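Local coordinates for clostripain-related protein (Bacteroides thetaiotaomicron, PDB 5L20) that probably acts as a clostripain-like cysteine peptidase of family C11, this chain being an N-terminal piece of the whole protein, at residues T8-L22 against S100-H112. Sequence-based numbering, arbitrary orientation.
Sequences TEQTVFMYLPWSDNL and SPTKRYSMVIGCH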
ATOM      1  N   THR A   8       4.263   3.784 -17.117  1.00 22.81           N
ATOM      2  CA  THR A   8       5.527   4.322 -16.654  1.00 21.30           C
ATOM      3  C   THR A   8       5.385   5.689 -16.014  1.00 17.30           C
ATOM      4  O   THR A   8       6.385   6.263 -15.601  1.00 18.71           O
ATOM      5  CB  THR A   8       6.548   4.456 -17.799  1.00 24.41           C
ATOM      6  OG1 THR A   8       5.979   5.239 -18.855  1.00 33.91           O
ATOM      7  CG2 THR A   8       6.982   3.078 -18.324  1.00 31.30           C
ATOM      8  N   GLU A   9       4.174   6.242 -15.945  1.00 17.49           N
ATOM      9  CA  GLU A   9       4.073   7.624 -15.466  1.00 18.42           C
ATOM     10  C   GLU A   9       4.024   7.763 -13.935  1.00 12.73           C
ATOM     11  O   GLU A   9       4.732   8.610 -13.377  1.00 15.25           O
ATOM     12  CB  GLU A   9       2.857   8.346 -16.072  1.00 18.75           C
ATOM     13  CG  GLU A   9       2.958   8.606 -17.570  1.00 18.94           C
ATOM     14  CD  GLU A   9       4.183   9.415 -17.954  1.00 40.29           C
ATOM     15  OE1 GLU A   9       4.491  10.409 -17.258  1.00 33.29           O
ATOM     16  OE2 GLU A   9       4.846   9.045 -18.950  1.00 42.41           O
ATOM     17  N   GLN A  10       3.192   6.964 -13.272  1.00 13.36           N
ATOM     18  CA  GLN A  10       2.935   7.191 -11.853  1.00 11.52           C
ATOM     19  C   GLN A  10       2.660   5.906 -11.121  1.00 13.49           C
ATOM     20  O   GLN A  10       1.980   5.041 -11.631  1.00 13.14           O
ATOM     21  CB  GLN A  10       1.740   8.134 -11.670  1.00 13.14           C
ATOM     22  CG  GLN A  10       1.451   8.483 -10.208  1.00 12.66           C
ATOM     23  CD  GLN A  10       0.011   8.896 -10.036  1.00 16.64           C
ATOM     24  OE1 GLN A  10      -0.881   8.370 -10.712  1.00 16.02           O
ATOM     25  NE2 GLN A  10      -0.247   9.794  -9.084  1.00 14.67           N
ATOM     26  N   THR A  11       3.233   5.773  -9.925  1.00 10.61           N
ATOM     27  CA  THR A  11       2.869   4.735  -8.981  1.00 11.11           C
ATOM     28  C   THR A  11       2.199   5.387  -7.793  1.00 10.79           C
ATOM     29  O   THR A  11       2.785   6.310  -7.176  1.00 11.96           O
ATOM     30  CB  THR A  11       4.109   4.004  -8.460  1.00 12.29           C
ATOM     31  OG1 THR A  11       4.813   3.405  -9.548  1.00 12.96           O
ATOM     32  CG2 THR A  11       3.732   2.957  -7.456  1.00 13.61           C
ATOM     33  N   VAL A  12       0.990   4.934  -7.477  1.00 10.03           N
ATOM     34  CA  VAL A  12       0.321   5.329  -6.244  1.00  8.65           C
ATOM     35  C   VAL A  12       0.564   4.205  -5.243  1.00 12.23           C
ATOM     36  O   VAL A  12       0.127   3.061  -5.459  1.00 12.98           O
ATOM     37  CB  VAL A  12      -1.205   5.547  -6.446  1.00 12.08           C
ATOM     38  CG1 VAL A  12      -1.892   5.870  -5.138  1.00 11.75           C
ATOM     39  CG2 VAL A  12      -1.460   6.666  -7.474  1.00 12.17           C
ATOM     40  N   PHE A  13       1.294   4.515  -4.175  1.00 11.14           N
ATOM     41  CA  PHE A  13       1.625   3.533  -3.155  1.00  9.17           C
ATOM     42  C   PHE A  13       0.746   3.725  -1.933  1.00  9.58           C
ATOM     43  O   PHE A  13       0.886   4.721  -1.223  1.00 10.53           O
ATOM     44  CB  PHE A  13       3.103   3.646  -2.792  1.00 12.41           C
ATOM     45  CG  PHE A  13       3.533   2.722  -1.684  1.00  9.48           C
ATOM     46  CD1 PHE A  13       3.113   1.390  -1.657  1.00 11.02           C
ATOM     47  CD2 PHE A  13       4.397   3.182  -0.688  1.00 11.20           C
ATOM     48  CE1 PHE A  13       3.533   0.555  -0.628  1.00 10.47           C
ATOM     49  CE2 PHE A  13       4.818   2.347   0.314  1.00  9.85           C
ATOM     50  CZ  PHE A  13       4.390   1.041   0.356  1.00  8.49           C
ATOM     51  N   MET A  14      -0.131   2.758  -1.674  1.00  8.97           N
ATOM     52  CA  MET A  14      -0.970   2.755  -0.496  1.00 10.42           C
ATOM     53  C   MET A  14      -0.249   1.950   0.579  1.00  9.08           C
ATOM     54  O   MET A  14      -0.015   0.729   0.403  1.00 11.30           O
ATOM     55  CB  MET A  14      -2.344   2.162  -0.797  1.00 11.38           C
ATOM     56  CG  MET A  14      -3.264   2.257   0.416  1.00 13.26           C
ATOM     57  SD  MET A  14      -4.950   1.765  -0.005  1.00 16.65           S
ATOM     58  CE  MET A  14      -5.696   3.387   0.088  1.00 19.64           C
ATOM     59  N   TYR A  15       0.047   2.611   1.685  1.00  9.98           N
ATOM     60  CA  TYR A  15       0.895   2.084   2.749  1.00  9.30           C
ATOM     61  C   TYR A  15       0.073   1.965   4.028  1.00 10.06           C
ATOM     62  O   TYR A  15      -0.395   2.985   4.575  1.00 10.13           O
ATOM     63  CB  TYR A  15       2.089   3.036   2.945  1.00  9.21           C
ATOM     64  CG  TYR A  15       3.033   2.686   4.072  1.00  8.39           C
ATOM     65  CD1 TYR A  15       3.678   1.463   4.077  1.00 10.38           C
ATOM     66  CD2 TYR A  15       3.285   3.565   5.122  1.00 10.48           C
ATOM     67  CE1 TYR A  15       4.565   1.122   5.084  1.00 10.70           C
ATOM     68  CE2 TYR A  15       4.200   3.239   6.140  1.00 10.83           C
ATOM     69  CZ  TYR A  15       4.824   2.023   6.108  1.00 10.12           C
ATOM     70  OH  TYR A  15       5.674   1.647   7.108  1.00 11.43           O
ATOM     71  N   LEU A  16      -0.144   0.713   4.456  1.00 10.02           N
ATOM     72  CA  LEU A  16      -1.067   0.398   5.537  1.00  9.57           C
ATOM     73  C   LEU A  16      -0.330  -0.424   6.600  1.00 12.97           C
ATOM     74  O   LEU A  16      -0.547  -1.648   6.741  1.00 12.61           O
ATOM     75  CB  LEU A  16      -2.314  -0.343   5.003  1.00 13.62           C
ATOM     76  CG  LEU A  16      -3.089   0.424   3.927  1.00 10.44           C
ATOM     77  CD1 LEU A  16      -4.064  -0.533   3.225  1.00 12.25           C
ATOM     78  CD2 LEU A  16      -3.817   1.596   4.558  1.00 12.57           C
ATOM     79  N   PRO A  17       0.569   0.212   7.328  1.00 11.85           N
ATOM     80  CA  PRO A  17       1.291  -0.517   8.374  1.00 12.01           C
ATOM     81  C   PRO A  17       0.345  -0.880   9.515  1.00 12.76           C
ATOM     82  O   PRO A  17      -0.794  -0.391   9.587  1.00 11.76           O
ATOM     83  CB  PRO A  17       2.371   0.476   8.817  1.00 12.90           C
ATOM     84  CG  PRO A  17       1.779   1.824   8.528  1.00 12.53           C
ATOM     85  CD  PRO A  17       0.974   1.632   7.252  1.00 10.75           C
ATOM     86  N   TRP A  18       0.832  -1.703  10.435  1.00 14.14           N
ATOM     87  CA  TRP A  18      -0.055  -2.236  11.477  1.00 14.26           C
ATOM     88  C   TRP A  18      -0.669  -1.148  12.342  1.00 13.96           C
ATOM     89  O   TRP A  18       0.023  -0.251  12.814  1.00 14.86           O
ATOM     90  CB  TRP A  18       0.721  -3.227  12.350  1.00 13.56           C
ATOM     91  CG  TRP A  18      -0.112  -3.867  13.413  1.00 15.64           C
ATOM     92  CD1 TRP A  18       0.029  -3.712  14.755  1.00 15.98           C
ATOM     93  CD2 TRP A  18      -1.209  -4.768  13.214  1.00 15.10           C
ATOM     94  NE1 TRP A  18      -0.926  -4.463  15.420  1.00 17.90           N
ATOM     95  CE2 TRP A  18      -1.701  -5.108  14.490  1.00 16.23           C
ATOM     96  CE3 TRP A  18      -1.839  -5.291  12.082  1.00 14.55           C
ATOM     97  CZ2 TRP A  18      -2.787  -5.980  14.670  1.00 18.33           C
ATOM     98  CZ3 TRP A  18      -2.926  -6.158  12.262  1.00 21.16           C
ATOM     99  CH2 TRP A  18      -3.383  -6.483  13.547  1.00 22.69           C
ATOM    100  N   SER A  19      -1.986  -1.231  12.555  1.00 13.70           N
ATOM    101  CA  SER A  19      -2.758  -0.167  13.201  1.00 12.65           C
ATOM    102  C   SER A  19      -3.459  -0.639  14.466  1.00 16.45           C
ATOM    103  O   SER A  19      -4.182   0.127  15.096  1.00 17.82           O
ATOM    104  CB  SER A  19      -3.844   0.367  12.257  1.00 14.98           C
ATOM    105  OG  SER A  19      -4.859  -0.634  12.108  1.00 17.29           O
ATOM    106  N   ASP A  20      -3.233  -1.908  14.800  1.00 16.95           N
ATOM    107  CA  ASP A  20      -3.907  -2.623  15.904  1.00 21.16           C
ATOM    108  C   ASP A  20      -5.400  -2.898  15.676  1.00 24.72           C
ATOM    109  O   ASP A  20      -5.817  -4.048  15.808  1.00 25.98           O
ATOM    110  CB  ASP A  20      -3.705  -1.891  17.236  1.00 20.59           C
ATOM    111  CG  ASP A  20      -2.286  -2.071  17.808  1.00 25.85           C
ATOM    112  OD1 ASP A  20      -1.857  -3.239  18.020  1.00 26.01           O
ATOM    113  OD2 ASP A  20      -1.584  -1.049  18.030  1.00 23.45           O
ATOM    114  N   ASN A  21      -6.201  -1.882  15.345  1.00 20.03           N
ATOM    115  CA  ASN A  21      -7.669  -2.037  15.324  1.00 16.68           C
ATOM    116  C   ASN A  21      -8.366  -1.411  14.112  1.00 20.21           C
ATOM    117  O   ASN A  21      -9.585  -1.331  14.069  1.00 22.14           O
ATOM    118  CB  ASN A  21      -8.273  -1.466  16.618  1.00 19.82           C
ATOM    119  CG  ASN A  21      -8.178   0.044  16.691  1.00 27.24           C
ATOM    120  OD1 ASN A  21      -7.389   0.662  15.977  1.00 21.42           O
ATOM    121  ND2 ASN A  21      -8.974   0.644  17.560  1.00 26.88           N
ATOM    122  N   LEU A  22      -7.601  -0.988  13.110  1.00 17.83           N
ATOM    123  CA  LEU A  22      -8.198  -0.459  11.882  1.00 14.66           C
ATOM    124  C   LEU A  22      -8.031  -1.394  10.687  1.00 14.64           C
ATOM    125  O   LEU A  22      -8.394  -1.050   9.584  1.00 15.77           O
ATOM    126  CB  LEU A  22      -7.584   0.925  11.549  1.00 15.92           C
ATOM    127  CG  LEU A  22      -7.789   2.022  12.599  1.00 16.90           C
ATOM    128  CD1 LEU A  22      -6.943   3.294  12.287  1.00 15.77           C
ATOM    129  CD2 LEU A  22      -9.278   2.389  12.756  1.00 24.49           C
ATOM    130  N   SER A 100       7.617  -1.424  -9.570  1.00 12.33           N
ATOM    131  CA  SER A 100       6.881  -0.421 -10.335  1.00 13.33           C
ATOM    132  C   SER A 100       7.761   0.781 -10.663  1.00 16.19           C
ATOM    133  O   SER A 100       7.706   1.802  -9.990  1.00 13.42           O
ATOM    134  CB  SER A 100       5.641   0.028  -9.560  1.00 16.48           C
ATOM    135  OG  SER A 100       4.833   0.866 -10.385  1.00 15.74           O
ATOM    136  N   PRO A 101       8.603   0.666 -11.695  1.00 12.78           N
ATOM    137  CA  PRO A 101       9.458   1.768 -12.123  1.00 12.35           C
ATOM    138  C   PRO A 101       8.661   2.822 -12.879  1.00 17.28           C
ATOM    139  O   PRO A 101       8.156   2.543 -13.969  1.00 17.96           O
ATOM    140  CB  PRO A 101      10.473   1.094 -13.064  1.00 16.05           C
ATOM    141  CG  PRO A 101      10.211  -0.357 -12.952  1.00 18.15           C
ATOM    142  CD  PRO A 101       8.856  -0.575 -12.452  1.00 14.42           C
ATOM    143  N   THR A 102       8.518   4.013 -12.300  1.00 13.29           N
ATOM    144  CA  THR A 102       7.706   5.053 -12.923  1.00 13.86           C
ATOM    145  C   THR A 102       8.395   6.384 -12.712  1.00 15.36           C
ATOM    146  O   THR A 102       9.296   6.494 -11.879  1.00 16.65           O
ATOM    147  CB  THR A 102       6.265   5.121 -12.325  1.00 12.80           C
ATOM    148  OG1 THR A 102       6.338   5.249 -10.897  1.00 13.08           O
ATOM    149  CG2 THR A 102       5.448   3.873 -12.643  1.00 14.17           C
ATOM    150  N   LYS A 103       7.951   7.397 -13.454  1.00 13.08           N
ATOM    151  CA  LYS A 103       8.505   8.725 -13.350  1.00 13.10           C
ATOM    152  C   LYS A 103       8.172   9.360 -11.999  1.00 14.86           C
ATOM    153  O   LYS A 103       9.003  10.061 -11.406  1.00 16.34           O
ATOM    154  CB  LYS A 103       7.984   9.616 -14.473  1.00 17.30           C
ATOM    155  CG  LYS A 103       8.520   9.236 -15.843  1.00 29.65           C
ATOM    156  CD  LYS A 103       7.880  10.051 -16.948  1.00 50.18           C
ATOM    157  CE  LYS A 103       8.336   9.547 -18.317  1.00 49.33           C
ATOM    158  NZ  LYS A 103       7.615  10.225 -19.430  1.00 61.58           N
ATOM    159  N   ARG A 104       6.949   9.140 -11.555  1.00 13.41           N
ATOM    160  CA  ARG A 104       6.444   9.769 -10.337  1.00 14.48           C
ATOM    161  C   ARG A 104       5.934   8.725  -9.349  1.00 11.86           C
ATOM    162  O   ARG A 104       5.456   7.652  -9.746  1.00 12.54           O
ATOM    163  CB  ARG A 104       5.259  10.710 -10.648  1.00 17.69           C
ATOM    164  CG  ARG A 104       5.472  11.892 -11.593  1.00 23.91           C
ATOM    165  CD  ARG A 104       4.081  12.640 -11.728  1.00 29.70           C
ATOM    166  NE  ARG A 104       3.239  12.190 -12.851  1.00 32.05           N
ATOM    167  CZ  ARG A 104       1.925  11.898 -12.834  1.00 34.81           C
ATOM    168  NH1 ARG A 104       1.162  11.957 -11.732  1.00 20.57           N
ATOM    169  NH2 ARG A 104       1.350  11.523 -13.973  1.00 28.45           N
ATOM    170  N   TYR A 105       5.986   9.087  -8.065  1.00 10.93           N
ATOM    171  CA  TYR A 105       5.442   8.286  -6.961  1.00  9.60           C
ATOM    172  C   TYR A 105       4.640   9.134  -6.026  1.00  9.35           C
ATOM    173  O   TYR A 105       4.988  10.286  -5.804  1.00 11.15           O
ATOM    174  CB  TYR A 105       6.582   7.626  -6.142  1.00  9.14           C
ATOM    175  CG  TYR A 105       7.344   6.618  -6.971  1.00  9.25           C
ATOM    176  CD1 TYR A 105       8.352   7.018  -7.839  1.00 11.32           C
ATOM    177  CD2 TYR A 105       7.010   5.269  -6.904  1.00  9.50           C
ATOM    178  CE1 TYR A 105       9.018   6.096  -8.651  1.00 11.41           C
ATOM    179  CE2 TYR A 105       7.680   4.336  -7.719  1.00 11.00           C
ATOM    180  CZ  TYR A 105       8.659   4.778  -8.572  1.00 12.52           C
ATOM    181  OH  TYR A 105       9.297   3.837  -9.375  1.00 12.44           O
ATOM    182  N   SER A 106       3.560   8.570  -5.502  1.00  9.19           N
ATOM    183  CA  SER A 106       2.815   9.202  -4.432  0.57  8.44           C
ATOM    184  C   SER A 106       2.540   8.196  -3.327  1.00 10.65           C
ATOM    185  O   SER A 106       2.654   6.985  -3.561  1.00 10.56           O
ATOM    186  CB  SER A 106       1.495   9.774  -4.941  0.57 11.43           C
ATOM    187  OG  SER A 106       0.626   8.732  -5.356  0.57 13.73           O
ATOM    188  N   MET A 107       2.164   8.679  -2.146  1.00  9.01           N
ATOM    189  CA  MET A 107       1.997   7.795  -1.008  1.00 10.27           C
ATOM    190  C   MET A 107       0.714   8.111  -0.296  1.00 12.35           C
ATOM    191  O   MET A 107       0.419   9.282  -0.035  1.00 12.79           O
ATOM    192  CB  MET A 107       3.212   7.941  -0.086  1.00 13.40           C
ATOM    193  CG  MET A 107       3.464   6.790   0.823  1.00 15.91           C
ATOM    194  SD  MET A 107       5.105   6.988   1.587  1.00 13.27           S
ATOM    195  CE  MET A 107       4.968   5.593   2.691  1.00 11.67           C
ATOM    196  N   VAL A 108      -0.056   7.075   0.007  1.00  9.14           N
ATOM    197  CA  VAL A 108      -1.277   7.164   0.799  1.00  9.15           C
ATOM    198  C   VAL A 108      -1.040   6.349   2.052  1.00 11.43           C
ATOM    199  O   VAL A 108      -0.758   5.139   1.918  1.00 13.25           O
ATOM    200  CB  VAL A 108      -2.481   6.579   0.039  1.00  9.54           C
ATOM    201  CG1 VAL A 108      -3.714   6.631   0.913  1.00 10.48           C
ATOM    202  CG2 VAL A 108      -2.732   7.321  -1.284  1.00 10.94           C
ATOM    203  N   ILE A 109      -1.106   6.966   3.220  1.00 10.44           N
ATOM    204  CA  ILE A 109      -0.753   6.327   4.475  1.00  9.48           C
ATOM    205  C   ILE A 109      -1.982   6.234   5.354  1.00 10.73           C
ATOM    206  O   ILE A 109      -2.549   7.263   5.734  1.00 10.82           O
ATOM    207  CB  ILE A 109       0.356   7.082   5.200  1.00  9.95           C
ATOM    208  CG1 ILE A 109       1.572   7.230   4.256  1.00  9.39           C
ATOM    209  CG2 ILE A 109       0.670   6.370   6.506  1.00 14.38           C
ATOM    210  CD1 ILE A 109       2.739   7.927   4.930  1.00 10.10           C
ATOM    211  N   GLY A 110      -2.368   5.004   5.685  1.00  9.31           N
ATOM    212  CA  GLY A 110      -3.533   4.785   6.549  1.00 12.22           C
ATOM    213  C   GLY A 110      -3.075   4.197   7.866  1.00 10.21           C
ATOM    214  O   GLY A 110      -2.279   3.255   7.856  1.00 12.37           O
ATOM    215  N   CYS A 111      -3.575   4.735   8.985  0.60 10.31           N
ATOM    216  CA  CYS A 111      -3.241   4.274  10.342  0.60  9.90           C
ATOM    217  C   CYS A 111      -3.840   5.245  11.355  0.60 11.88           C
ATOM    218  O   CYS A 111      -4.635   6.100  10.981  0.60 13.16           O
ATOM    219  CB  CYS A 111      -1.716   4.182  10.549  0.60 11.01           C
ATOM    220  SG  CYS A 111      -1.128   2.534  10.882  0.60 13.44           S
ATOM    221  N   HIS A 112      -3.429   5.138  12.618  1.00 12.01           N
ATOM    222  CA  HIS A 112      -3.765   6.142  13.643  1.00 12.82           C
ATOM    223  C   HIS A 112      -2.769   7.285  13.536  1.00 12.17           C
ATOM    224  O   HIS A 112      -1.589   7.051  13.256  1.00 14.35           O
ATOM    225  CB  HIS A 112      -3.689   5.571  15.060  1.00 13.97           C
ATOM    226  CG  HIS A 112      -4.705   4.515  15.341  1.00 13.83           C
ATOM    227  ND1 HIS A 112      -5.976   4.803  15.808  1.00 19.72           N
ATOM    228  CD2 HIS A 112      -4.636   3.170  15.226  1.00 17.18           C
ATOM    229  CE1 HIS A 112      -6.643   3.674  15.963  1.00 20.24           C
ATOM    230  NE2 HIS A 112      -5.854   2.669  15.624  1.00 19.91           N
TER
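Glu9 and Lys103 lie alongside each other, and Glu9 OE2 takes Lys103 NZ on its syn lone pair at 3.0 Å, a salt bridge reached because the glutamate chain bends at chi2 (-57°) while the lysine stays extended. Replacing Glu9 by an alanine takes away the carboxylate, which would probably leave the Lys103 ammonium without its mate and freer to swing. Next, Gln10 sets CB and CG over one face of the Arg104 guanidinium. On the other side of the sheet Thr11 OG1 lies 2.7 Å from Ser100 OG and equally 2.7 Å from Thr102 OG1, a hydroxyl cluster flanked by the Tyr105 ring; Arg104 O is gripped through opposite faces of its plane by Thr11 N and Thr102 OG1. Parallel pairing runs from Gln10 with Arg104 to Tyr15 with Ile109, with Tyr15 N to Val108 O the straightest bond (2.7 Å, 172°). Phe13 and Tyr15 both point their rings to the Thr11 side, where the extended Met107 side chain runs alongside both, its CE 3.6 Å from Tyr15 CD2. At the end of strand 10-16, Leu16 CD2 packs 3.8 Å from Gly110 CA. Leu22 CD1 finally covers one face of the His112 imidazole, a CH-pi contact 12° off the ring normal, beside the bound peptide, which touches both residues. Strand 104-109 thus forms one edge of the chain's mixed sheet, with 10-16 between it and 45-52; helix 86-99 packs on Phe13 and Tyr15, while helix 23-37 receives Leu16, consistent with the caspase-like fold of clan CD peptidases, whose substrate site lies at such strand ends.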